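Local coordinates for protein elongation factor G (Thermus thermophilus, PDB 2DY1) that binds GTP with a magnesium ion and, as expected for its family, probably acts as a GTPase in the elongation phase of protein synthesis, at residues 249-254 / 262-267; 157-162 / 236-241; 131-136 / 140-145; 10-15 / 266-271. One frame throughout, in Å; residues are numbered along the deposited sequence.

Contact 1. Residues 249-254 / 262-267; sequences PVALAS and LPLLEL. With GTP (guanosine-5'-triphosphate), chain C.
Past Pro-249, which points at helix 261-271 without close contact, Ala-251 is the first residue of strand 249-252 to touch that helix, setting its single methyl against Leu-264 and Leu-267. The strand and the helix belong to the P-loop NTPase fold of the GTP-binding domain, and the contact seats the helix on one face of the central sheet. Val-250, between Pro-249 and Ala-251, turns its side chain to the other face. Ala-251 CB rests 3.6 Å from Leu-267 CD2 and 4.1 Å from Leu-264 CD1, filling the groove between two leucines one helical turn apart. Its small size lets the helix come near, with the CA atoms of Ala-251 and Leu-264 6.8 Å apart. Leu-252 again points away from the helix and packs on Pro-162 of strand 156-165. Ala-253 returns to the helix side, its CB 4.3 Å from Leu-264 CD2. With CG anti to the backbone N (chi1 169°), the side chain of Leu-264 extends to the strand, where CD1 goes to Ala-251 and CD2 to Ala-253. The contact is wholly apolar and buried, with no hydrogen bond between the two segments. Beyond the strand end the chain enters the nucleotide pocket, at a place consistent with the G5 loop of translational GTPases. There Ser-254 OG accepts from Arg-257 N and donates a short hydrogen bond of 2.6 Å to O6 of the guanine of GTP.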
# COMPACT_ATOMS: atom_id res chain seq x y z
N PRO A 249 -22.50 11.97 -6.87
CA PRO A 249 -23.81 11.31 -6.80
C PRO A 249 -23.83 10.23 -5.73
O PRO A 249 -22.82 9.55 -5.54
CB PRO A 249 -23.98 10.70 -8.18
CG PRO A 249 -23.06 11.50 -9.07
CD PRO A 249 -21.86 11.76 -8.18
N VAL A 250 -24.96 10.08 -5.05
CA VAL A 250 -25.11 9.04 -4.03
C VAL A 250 -26.26 8.13 -4.47
O VAL A 250 -27.41 8.56 -4.60
CB VAL A 250 -25.45 9.64 -2.64
CG1 VAL A 250 -25.58 8.51 -1.60
CG2 VAL A 250 -24.39 10.62 -2.22
N ALA A 251 -25.92 6.87 -4.70
CA ALA A 251 -26.88 5.88 -5.14
C ALA A 251 -27.09 4.86 -4.02
O ALA A 251 -26.28 4.75 -3.10
CB ALA A 251 -26.37 5.17 -6.40
N LEU A 252 -28.19 4.13 -4.12
CA LEU A 252 -28.52 3.10 -3.15
C LEU A 252 -28.64 1.78 -3.90
O LEU A 252 -29.43 1.67 -4.85
CB LEU A 252 -29.87 3.48 -2.50
CG LEU A 252 -30.54 2.70 -1.38
CD1 LEU A 252 -29.63 2.52 -0.18
CD2 LEU A 252 -31.79 3.52 -0.99
N ALA A 253 -27.88 0.76 -3.47
CA ALA A 253 -27.97 -0.55 -4.13
C ALA A 253 -27.41 -1.61 -3.20
O ALA A 253 -26.55 -1.32 -2.38
CB ALA A 253 -27.19 -0.55 -5.46
N SER A 254 -27.92 -2.83 -3.34
CA SER A 254 -27.44 -3.95 -2.53
C SER A 254 -27.37 -5.18 -3.42
O SER A 254 -28.34 -5.55 -4.06
CB SER A 254 -28.38 -4.24 -1.37
OG SER A 254 -28.09 -5.51 -0.82
N LEU A 262 -29.15 -2.84 -11.61
CA LEU A 262 -29.05 -2.32 -12.98
C LEU A 262 -29.20 -0.79 -12.95
O LEU A 262 -28.57 -0.11 -13.75
CB LEU A 262 -30.05 -3.01 -13.92
CG LEU A 262 -29.66 -4.50 -14.14
CD1 LEU A 262 -30.68 -5.20 -15.05
CD2 LEU A 262 -28.25 -4.58 -14.77
N PRO A 263 -30.04 -0.24 -12.07
CA PRO A 263 -30.14 1.24 -12.03
C PRO A 263 -28.76 1.86 -11.69
O PRO A 263 -28.42 2.95 -12.17
CB PRO A 263 -31.17 1.49 -10.94
CG PRO A 263 -32.12 0.35 -11.15
CD PRO A 263 -31.19 -0.85 -11.37
N LEU A 264 -27.97 1.18 -10.86
CA LEU A 264 -26.63 1.67 -10.51
C LEU A 264 -25.75 1.66 -11.76
O LEU A 264 -24.98 2.60 -12.00
CB LEU A 264 -25.98 0.78 -9.43
CG LEU A 264 -24.50 1.03 -9.16
CD1 LEU A 264 -24.32 2.42 -8.57
CD2 LEU A 264 -23.96 -0.02 -8.18
N LEU A 265 -25.86 0.61 -12.56
CA LEU A 265 -25.07 0.53 -13.78
C LEU A 265 -25.45 1.66 -14.75
O LEU A 265 -24.57 2.28 -15.36
CB LEU A 265 -25.26 -0.84 -14.42
CG LEU A 265 -24.34 -1.20 -15.60
CD1 LEU A 265 -22.88 -1.00 -15.23
CD2 LEU A 265 -24.61 -2.66 -15.98
N GLU A 266 -26.74 1.92 -14.87
CA GLU A 266 -27.22 2.99 -15.75
C GLU A 266 -26.70 4.34 -15.23
O GLU A 266 -26.29 5.20 -16.01
CB GLU A 266 -28.75 2.98 -15.81
CG GLU A 266 -29.29 1.70 -16.47
CD GLU A 266 -30.81 1.59 -16.42
OE1 GLU A 266 -31.41 1.93 -15.38
OE2 GLU A 266 -31.42 1.15 -17.43
N LEU A 267 -26.71 4.52 -13.91
CA LEU A 267 -26.21 5.76 -13.33
C LEU A 267 -24.70 5.92 -13.57
O LEU A 267 -24.22 7.03 -13.77
CB LEU A 267 -26.54 5.82 -11.83
CG LEU A 267 -26.07 7.04 -11.05
CD1 LEU A 267 -26.72 8.30 -11.61
CD2 LEU A 267 -26.44 6.86 -9.58
PG GTP C . -13.65 -6.59 1.13
O1G GTP C . -13.08 -7.56 2.28
O2G GTP C . -13.26 -7.20 -0.31
O3G GTP C . -13.22 -5.19 1.28
O3B GTP C . -15.24 -6.76 1.31
PB GTP C . -16.34 -6.33 0.23
O1B GTP C . -16.52 -4.86 0.28
O2B GTP C . -16.01 -6.94 -1.08
O3A GTP C . -17.68 -6.94 0.86
PA GTP C . -18.28 -8.38 0.49
O1A GTP C . -18.96 -8.29 -0.82
O2A GTP C . -17.22 -9.40 0.66
O5' GTP C . -19.42 -8.59 1.60
C5' GTP C . -19.01 -8.89 2.94
C4' GTP C . -20.20 -9.41 3.74
O4' GTP C . -21.25 -8.44 3.59
C3' GTP C . -20.72 -10.71 3.12
O3' GTP C . -21.29 -11.53 4.15
C2' GTP C . -21.81 -10.22 2.17
O2' GTP C . -22.80 -11.24 2.01
C1' GTP C . -22.40 -9.11 3.04
N9 GTP C . -23.20 -8.13 2.26
C8 GTP C . -22.79 -7.46 1.18
N7 GTP C . -23.72 -6.58 0.83
C5 GTP C . -24.73 -6.68 1.69
C6 GTP C . -25.95 -6.03 1.81
O6 GTP C . -26.28 -5.11 1.06
N1 GTP C . -26.82 -6.42 2.85
C2 GTP C . -26.44 -7.44 3.73
N2 GTP C . -27.25 -7.81 4.71
N3 GTP C . -25.25 -8.04 3.58
C4 GTP C . -24.41 -7.69 2.59

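Contact 2. Residues 157-162 / 236-241; sequences LPIDLP and KAFHEA
Phe-238 and Leu-157 both hold CG anti to their backbone N (chi1 169° and -170°), and these torsions carry the phenyl ring away from its helix and the leucine branch out from its strand until they meet. The contact joins helix 231-243 to strand 156-165 of the P-loop GTPase fold, in a region consistent with the G' insertion of EF-G-type GTPases, between the G4 and G5 loops. Leu-157 CD2 comes in at the ring edge, near the ring plane, 3.3 Å from Phe-238 CE1 and 3.6 Å from Phe-238 CD1. That is close for carbon against carbon, and probably restricts the ring on this side. Ile-159 follows two residues later, at the short break in the strand, and it too points to the helix; between them Pro-158 turns instead to Leu-146 of helix 142-153. The strand supplies two hydrophobic groups and the helix a single aromatic ring, without any polar bond across the segments. The surroundings complete the setting. Val-208 and Ala-211 of helix 198-213 touch Leu-157, while Pro-249 of the neighbouring strand 248-252 packs against the ring. The site lies away from the nucleotide, so what is joined here is plain hydrophobic structure: the edge of the parallel part of the sheet and a helix that leads directly into strand 248-252. Ile-159 approaches from the direction opposite to Phe-238 and ends with its CD1 4.2 Å from Phe-238 CZ.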
# COMPACT_ATOMS: atom_id res chain seq x y z
N LEU A 157 -24.70 14.46 -3.95
CA LEU A 157 -25.92 14.71 -4.70
C LEU A 157 -26.78 13.45 -4.61
O LEU A 157 -26.54 12.47 -5.32
CB LEU A 157 -25.57 15.00 -6.16
CG LEU A 157 -26.71 15.53 -7.03
CD1 LEU A 157 -26.92 17.01 -6.74
CD2 LEU A 157 -26.39 15.33 -8.48
N PRO A 158 -27.80 13.46 -3.75
CA PRO A 158 -28.66 12.27 -3.63
C PRO A 158 -29.45 11.97 -4.90
O PRO A 158 -30.24 12.78 -5.35
CB PRO A 158 -29.59 12.61 -2.46
CG PRO A 158 -28.79 13.63 -1.67
CD PRO A 158 -28.16 14.48 -2.75
N ILE A 159 -29.22 10.80 -5.48
CA ILE A 159 -29.95 10.38 -6.67
C ILE A 159 -31.13 9.54 -6.22
O ILE A 159 -32.23 9.64 -6.77
CB ILE A 159 -29.06 9.51 -7.60
CG1 ILE A 159 -27.84 10.31 -8.06
CG2 ILE A 159 -29.88 8.97 -8.77
CD1 ILE A 159 -28.18 11.63 -8.72
N ASP A 160 -30.90 8.71 -5.21
CA ASP A 160 -31.93 7.80 -4.72
C ASP A 160 -32.25 8.04 -3.26
O ASP A 160 -31.38 8.47 -2.49
CB ASP A 160 -31.43 6.34 -4.75
CG ASP A 160 -31.06 5.86 -6.13
OD1 ASP A 160 -31.89 6.06 -7.05
OD2 ASP A 160 -29.96 5.27 -6.29
N LEU A 161 -33.49 7.71 -2.92
CA LEU A 161 -33.95 7.69 -1.53
C LEU A 161 -34.54 6.28 -1.39
O LEU A 161 -34.94 5.65 -2.37
CB LEU A 161 -35.02 8.75 -1.26
CG LEU A 161 -34.51 10.18 -1.33
CD1 LEU A 161 -35.70 11.11 -1.07
CD2 LEU A 161 -33.40 10.44 -0.32
N PRO A 162 -34.60 5.75 -0.17
CA PRO A 162 -35.14 4.40 -0.01
C PRO A 162 -36.65 4.28 -0.04
O PRO A 162 -37.37 5.15 0.49
CB PRO A 162 -34.57 3.96 1.34
CG PRO A 162 -34.43 5.26 2.10
CD PRO A 162 -34.03 6.29 1.07
N LYS A 236 -26.67 17.28 -19.11
CA LYS A 236 -25.31 17.64 -19.51
C LYS A 236 -24.57 18.37 -18.40
O LYS A 236 -23.39 18.13 -18.18
CB LYS A 236 -25.33 18.50 -20.78
CG LYS A 236 -25.83 17.73 -22.01
CD LYS A 236 -25.78 18.58 -23.28
CE LYS A 236 -26.21 17.75 -24.50
NZ LYS A 236 -26.20 18.54 -25.77
N ALA A 237 -25.26 19.25 -17.68
CA ALA A 237 -24.62 19.97 -16.60
C ALA A 237 -24.22 18.99 -15.49
O ALA A 237 -23.14 19.11 -14.92
CB ALA A 237 -25.55 21.05 -16.05
N PHE A 238 -25.12 18.06 -15.19
CA PHE A 238 -24.88 17.02 -14.17
C PHE A 238 -23.62 16.24 -14.52
O PHE A 238 -22.71 16.13 -13.69
CB PHE A 238 -26.09 16.08 -14.11
CG PHE A 238 -25.85 14.83 -13.29
CD1 PHE A 238 -25.62 14.91 -11.93
CD2 PHE A 238 -25.88 13.58 -13.90
CE1 PHE A 238 -25.43 13.74 -11.16
CE2 PHE A 238 -25.69 12.40 -13.14
CZ PHE A 238 -25.47 12.49 -11.78
N HIS A 239 -23.56 15.72 -15.74
CA HIS A 239 -22.40 14.94 -16.19
C HIS A 239 -21.11 15.76 -16.12
O HIS A 239 -20.06 15.27 -15.70
CB HIS A 239 -22.61 14.47 -17.63
CG HIS A 239 -21.58 13.49 -18.10
ND1 HIS A 239 -21.67 12.13 -17.86
CD2 HIS A 239 -20.43 13.67 -18.79
CE1 HIS A 239 -20.63 11.52 -18.38
NE2 HIS A 239 -19.85 12.43 -18.95
N GLU A 240 -21.20 17.03 -16.50
CA GLU A 240 -20.02 17.88 -16.49
C GLU A 240 -19.57 18.18 -15.07
O GLU A 240 -18.37 18.24 -14.79
CB GLU A 240 -20.35 19.17 -17.27
CG GLU A 240 -19.20 20.12 -17.46
CD GLU A 240 -18.06 19.55 -18.29
OE1 GLU A 240 -18.25 18.53 -19.00
OE2 GLU A 240 -16.97 20.16 -18.23
N ALA A 241 -20.52 18.36 -14.15
CA ALA A 241 -20.15 18.65 -12.78
C ALA A 241 -19.46 17.43 -12.14
O ALA A 241 -18.52 17.59 -11.37
CB ALA A 241 -21.39 19.04 -11.95

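Contact 3. Residues 131-136 / 140-145; sequences VVVTKL and GDYYAL. With GTP (guanosine-5'-triphosphate), chain C.
O6 of the guanine is gripped by two donors, the backbone N of Lys-135 at 3.0 Å and the hydroxyl of Ser-254. Lys-135 belongs to the TKLD sequence of residues 134-137, the counterpart of the NKxD (G4) motif of P-loop GTPases, and Asp-137 adds a further bond to the nucleotide. The lysine chain, extended beyond CG, runs over one face of the base, with Lys-135 CG 3.4 Å from C6 of GTP. Its amino group is held by Gly-19 O of the P-loop and makes a weak hydrogen bond to the ribose O4'. With an alanine at this position the methylene cover and the tie to Gly-19 would be gone, and the guanine would probably be held less firmly on that face, though its backbone bond could remain. Behind this first shell, helix 142-153 packs on strand 129-134. Leu-136 CD1 lies 3.7 Å from Gly-140 O and 4.2 Å from Tyr-142 CB, bridging the turn that leads into the helix. Asp-141 occupies the N-cap, where its OD1 accepts two weak bonds from the N atoms of Tyr-143 and Ala-144. Tyr-142 turns the edge of its ring to the strand, CE1 3.9 Å from Val-133 CB, while its hydroxyl bonds Asp-160 O on strand 156-165. One turn along the helix Leu-145 reaches the same valine tip to tip, Leu-145 CD2 lying 3.6 Å from Val-133 CG1.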
# COMPACT_ATOMS: atom_id res chain seq x y z
N VAL A 131 -20.90 7.62 -4.77
CA VAL A 131 -21.02 6.76 -3.59
C VAL A 131 -22.16 5.80 -3.81
O VAL A 131 -23.19 6.18 -4.38
CB VAL A 131 -21.41 7.60 -2.34
CG1 VAL A 131 -21.76 6.69 -1.15
CG2 VAL A 131 -20.26 8.53 -1.96
N VAL A 132 -22.00 4.55 -3.38
CA VAL A 132 -23.11 3.60 -3.44
C VAL A 132 -23.30 3.10 -2.00
O VAL A 132 -22.37 2.60 -1.37
CB VAL A 132 -22.89 2.41 -4.45
CG1 VAL A 132 -21.61 1.66 -4.19
CG2 VAL A 132 -24.10 1.47 -4.39
N VAL A 133 -24.51 3.29 -1.48
CA VAL A 133 -24.83 2.88 -0.12
C VAL A 133 -25.41 1.49 -0.11
O VAL A 133 -26.46 1.21 -0.72
CB VAL A 133 -25.83 3.86 0.51
CG1 VAL A 133 -26.21 3.36 1.92
CG2 VAL A 133 -25.22 5.26 0.57
N THR A 134 -24.69 0.61 0.58
CA THR A 134 -25.06 -0.80 0.70
C THR A 134 -25.58 -1.13 2.10
O THR A 134 -25.54 -0.31 2.99
CB THR A 134 -23.83 -1.67 0.50
OG1 THR A 134 -22.85 -1.31 1.50
CG2 THR A 134 -23.25 -1.45 -0.91
N LYS A 135 -26.04 -2.37 2.25
CA LYS A 135 -26.50 -2.89 3.54
C LYS A 135 -27.61 -2.14 4.27
O LYS A 135 -27.75 -2.28 5.50
CB LYS A 135 -25.28 -3.04 4.47
CG LYS A 135 -24.20 -3.96 3.92
CD LYS A 135 -23.11 -4.23 4.98
CE LYS A 135 -22.15 -5.34 4.54
NZ LYS A 135 -21.20 -5.77 5.64
N LEU A 136 -28.40 -1.34 3.57
CA LEU A 136 -29.47 -0.64 4.27
C LEU A 136 -30.48 -1.66 4.83
O LEU A 136 -31.21 -1.34 5.78
CB LEU A 136 -30.18 0.35 3.33
CG LEU A 136 -31.23 1.26 3.99
CD1 LEU A 136 -30.55 2.15 5.02
CD2 LEU A 136 -31.94 2.11 2.93
N GLY A 140 -30.21 0.64 9.09
CA GLY A 140 -29.76 2.00 9.31
C GLY A 140 -30.64 3.18 8.93
O GLY A 140 -31.74 3.01 8.43
N ASP A 141 -30.14 4.38 9.19
CA ASP A 141 -30.86 5.62 8.92
C ASP A 141 -30.22 6.32 7.72
O ASP A 141 -29.22 7.05 7.85
CB ASP A 141 -30.82 6.54 10.14
CG ASP A 141 -31.57 7.85 9.92
OD1 ASP A 141 -32.05 8.06 8.79
OD2 ASP A 141 -31.68 8.67 10.85
N TYR A 142 -30.82 6.13 6.56
CA TYR A 142 -30.30 6.70 5.33
C TYR A 142 -30.22 8.21 5.33
O TYR A 142 -29.27 8.79 4.80
CB TYR A 142 -31.15 6.24 4.15
CG TYR A 142 -30.57 6.55 2.80
CD1 TYR A 142 -29.57 5.75 2.26
CD2 TYR A 142 -31.04 7.62 2.05
CE1 TYR A 142 -29.05 6.00 1.00
CE2 TYR A 142 -30.52 7.88 0.77
CZ TYR A 142 -29.53 7.06 0.26
OH TYR A 142 -29.05 7.29 -1.01
N TYR A 143 -31.21 8.87 5.92
CA TYR A 143 -31.22 10.32 5.93
C TYR A 143 -30.11 10.90 6.79
O TYR A 143 -29.50 11.89 6.40
CB TYR A 143 -32.60 10.81 6.34
CG TYR A 143 -33.62 10.39 5.31
CD1 TYR A 143 -34.29 9.17 5.40
CD2 TYR A 143 -33.83 11.17 4.18
CE1 TYR A 143 -35.14 8.72 4.38
CE2 TYR A 143 -34.68 10.75 3.15
CZ TYR A 143 -35.32 9.52 3.26
OH TYR A 143 -36.16 9.12 2.25
N ALA A 144 -29.83 10.28 7.93
CA ALA A 144 -28.75 10.75 8.78
C ALA A 144 -27.43 10.47 8.05
O ALA A 144 -26.48 11.25 8.16
CB ALA A 144 -28.78 10.02 10.13
N LEU A 145 -27.37 9.36 7.31
CA LEU A 145 -26.16 9.03 6.56
C LEU A 145 -25.90 10.10 5.51
O LEU A 145 -24.77 10.54 5.37
CB LEU A 145 -26.30 7.65 5.90
CG LEU A 145 -25.13 7.29 4.98
CD1 LEU A 145 -23.82 7.23 5.76
CD2 LEU A 145 -25.42 5.94 4.33
PG GTP C . -13.65 -6.59 1.13
O1G GTP C . -13.08 -7.56 2.28
O2G GTP C . -13.26 -7.20 -0.31
O3G GTP C . -13.22 -5.19 1.28
O3B GTP C . -15.24 -6.76 1.31
PB GTP C . -16.34 -6.33 0.23
O1B GTP C . -16.52 -4.86 0.28
O2B GTP C . -16.01 -6.94 -1.08
O3A GTP C . -17.68 -6.94 0.86
PA GTP C . -18.28 -8.38 0.49
O1A GTP C . -18.96 -8.29 -0.82
O2A GTP C . -17.22 -9.40 0.66
O5' GTP C . -19.42 -8.59 1.60
C5' GTP C . -19.01 -8.89 2.94
C4' GTP C . -20.20 -9.41 3.74
O4' GTP C . -21.25 -8.44 3.59
C3' GTP C . -20.72 -10.71 3.12
O3' GTP C . -21.29 -11.53 4.15
C2' GTP C . -21.81 -10.22 2.17
O2' GTP C . -22.80 -11.24 2.01
C1' GTP C . -22.40 -9.11 3.04
N9 GTP C . -23.20 -8.13 2.26
C8 GTP C . -22.79 -7.46 1.18
N7 GTP C . -23.72 -6.58 0.83
C5 GTP C . -24.73 -6.68 1.69
C6 GTP C . -25.95 -6.03 1.81
O6 GTP C . -26.28 -5.11 1.06
N1 GTP C . -26.82 -6.42 2.85
C2 GTP C . -26.44 -7.44 3.73
N2 GTP C . -27.25 -7.81 4.71
N3 GTP C . -25.25 -8.04 3.58
C4 GTP C . -24.41 -7.69 2.59
O HOH W 1 -28.36 -0.17 7.78

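Contact 4. Residues 10-15 / 266-271; sequences RTVALV and ELILEA
Leu-269 O takes the guanidinium of Arg-10, with NH2 of Arg-10 2.8 Å away as the stronger donor and NE of Arg-10 at 3.3 Å as a weak second. In this P-loop GTPase domain the contact fastens the last turn of helix 261-271 to strand 9-16, the strand that runs into the GTP-binding P-loop. NH2 lies in the carbonyl plane on a lone pair of the oxygen, with a C=O...N angle of 141°, although the oxygen sits somewhat off the guanidinium plane. A bend at chi2 (-69°) folds the arginine back toward the helix, and Leu-269 CD2 then lies over one face of the guanidinium and 3.9 Å from Arg-10 CG. The same residue therefore holds the arginine by its carbonyl and by its side chain. Placed at the C-terminal end of the helix, the positive charge would probably be favoured by the helix dipole. A leucine here would have no N-H groups to offer, and is likely to leave the buried carbonyl of Leu-269 without these two donors and the helix end less firmly tied. Further out, strand and helix cross at 113°, their axes 9.6 Å apart. Backbone bonds to Arg-75 and Phe-77 position Arg-10 in the sheet, while His-74 and Val-76 of that adjoining strand touch Leu-269. Leu-102 of strand 100-106 touches both Val-12 and Ile-268, whose own meeting is between Val-12 CG2 and Ile-268 CG2, 4.0 Å apart.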
# COMPACT_ATOMS: atom_id res chain seq x y z
N ARG A 10 -16.82 2.89 -19.91
CA ARG A 10 -16.40 3.54 -18.67
C ARG A 10 -15.43 2.58 -17.96
O ARG A 10 -15.58 1.37 -18.07
CB ARG A 10 -17.57 3.76 -17.70
CG ARG A 10 -18.74 4.56 -18.22
CD ARG A 10 -18.38 6.00 -18.43
NE ARG A 10 -19.55 6.75 -18.87
CZ ARG A 10 -19.83 7.01 -20.14
NH1 ARG A 10 -19.02 6.57 -21.10
NH2 ARG A 10 -20.89 7.75 -20.45
N THR A 11 -14.44 3.13 -17.28
CA THR A 11 -13.52 2.32 -16.47
C THR A 11 -13.72 2.88 -15.06
O THR A 11 -13.49 4.07 -14.81
CB THR A 11 -12.05 2.49 -16.85
OG1 THR A 11 -11.91 2.35 -18.28
CG2 THR A 11 -11.21 1.39 -16.18
N VAL A 12 -14.08 2.01 -14.12
CA VAL A 12 -14.43 2.45 -12.77
C VAL A 12 -13.81 1.56 -11.71
O VAL A 12 -13.88 0.34 -11.84
CB VAL A 12 -15.99 2.40 -12.61
CG1 VAL A 12 -16.40 2.84 -11.20
CG2 VAL A 12 -16.66 3.29 -13.67
N ALA A 13 -13.19 2.16 -10.68
CA ALA A 13 -12.63 1.37 -9.58
C ALA A 13 -13.65 1.39 -8.45
O ALA A 13 -14.11 2.46 -8.07
CB ALA A 13 -11.34 1.98 -9.07
N LEU A 14 -13.99 0.21 -7.94
CA LEU A 14 -14.97 0.07 -6.85
C LEU A 14 -14.12 -0.11 -5.59
O LEU A 14 -13.41 -1.14 -5.43
CB LEU A 14 -15.85 -1.15 -7.12
CG LEU A 14 -16.79 -1.61 -6.01
CD1 LEU A 14 -17.72 -0.47 -5.58
CD2 LEU A 14 -17.60 -2.77 -6.56
N VAL A 15 -14.19 0.87 -4.70
CA VAL A 15 -13.37 0.90 -3.49
C VAL A 15 -14.24 1.16 -2.29
O VAL A 15 -15.42 1.47 -2.43
CB VAL A 15 -12.30 2.00 -3.59
CG1 VAL A 15 -11.31 1.66 -4.71
CG2 VAL A 15 -12.96 3.37 -3.91
N GLU A 266 -26.74 1.92 -14.87
CA GLU A 266 -27.22 2.99 -15.75
C GLU A 266 -26.70 4.34 -15.23
O GLU A 266 -26.29 5.20 -16.01
CB GLU A 266 -28.75 2.98 -15.81
CG GLU A 266 -29.29 1.70 -16.47
CD GLU A 266 -30.81 1.59 -16.42
OE1 GLU A 266 -31.41 1.93 -15.38
OE2 GLU A 266 -31.42 1.15 -17.43
N LEU A 267 -26.71 4.52 -13.91
CA LEU A 267 -26.21 5.76 -13.33
C LEU A 267 -24.70 5.92 -13.57
O LEU A 267 -24.22 7.03 -13.77
CB LEU A 267 -26.54 5.82 -11.83
CG LEU A 267 -26.07 7.04 -11.05
CD1 LEU A 267 -26.72 8.30 -11.61
CD2 LEU A 267 -26.44 6.86 -9.58
N ILE A 268 -23.95 4.81 -13.54
CA ILE A 268 -22.51 4.89 -13.81
C ILE A 268 -22.32 5.45 -15.22
O ILE A 268 -21.48 6.35 -15.43
CB ILE A 268 -21.88 3.48 -13.70
CG1 ILE A 268 -21.70 3.14 -12.21
CG2 ILE A 268 -20.55 3.43 -14.44
CD1 ILE A 268 -21.42 1.65 -11.93
N LEU A 269 -23.08 4.93 -16.18
CA LEU A 269 -22.97 5.40 -17.56
C LEU A 269 -23.38 6.86 -17.68
O LEU A 269 -22.72 7.66 -18.34
CB LEU A 269 -23.83 4.52 -18.48
CG LEU A 269 -23.26 3.11 -18.62
CD1 LEU A 269 -24.37 2.16 -19.08
CD2 LEU A 269 -22.07 3.11 -19.61
N GLU A 270 -24.45 7.23 -16.99
CA GLU A 270 -24.93 8.60 -17.07
C GLU A 270 -24.06 9.65 -16.38
O GLU A 270 -23.88 10.76 -16.88
CB GLU A 270 -26.34 8.67 -16.49
CG GLU A 270 -26.87 10.08 -16.30
CD GLU A 270 -28.22 10.09 -15.60
OE1 GLU A 270 -28.55 9.09 -14.93
OE2 GLU A 270 -28.93 11.11 -15.70
N ALA A 271 -23.50 9.29 -15.22
CA ALA A 271 -22.72 10.23 -14.43
C ALA A 271 -21.21 10.27 -14.55
O ALA A 271 -20.61 11.33 -14.39
CB ALA A 271 -23.09 10.04 -12.95

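How the contacts relate
All four contacts lie in the GTP-binding domain and reach its one mixed sheet. Contacts 1 and 4 share helix 261-271, their centres about 9 Å apart, so that this helix spans strands 248-252 and 9-16. Contacts 1, 2 and 3 use neighbouring strands in the order 129-134, 248-252, 156-165; backbone bonds such as Ala-251 O with Val-133 N join them. Along the chain contact 3 comes first, then 2, then 1, with contacts 2 and 3 nested inside the loop that contact 4 closes. Contacts 1 and 3 meet at the guanine of GTP, whereas contacts 2 and 4, about 13 Å apart between centres, pack helices farther from it, joined by His-239 ND1 and Glu-270 O.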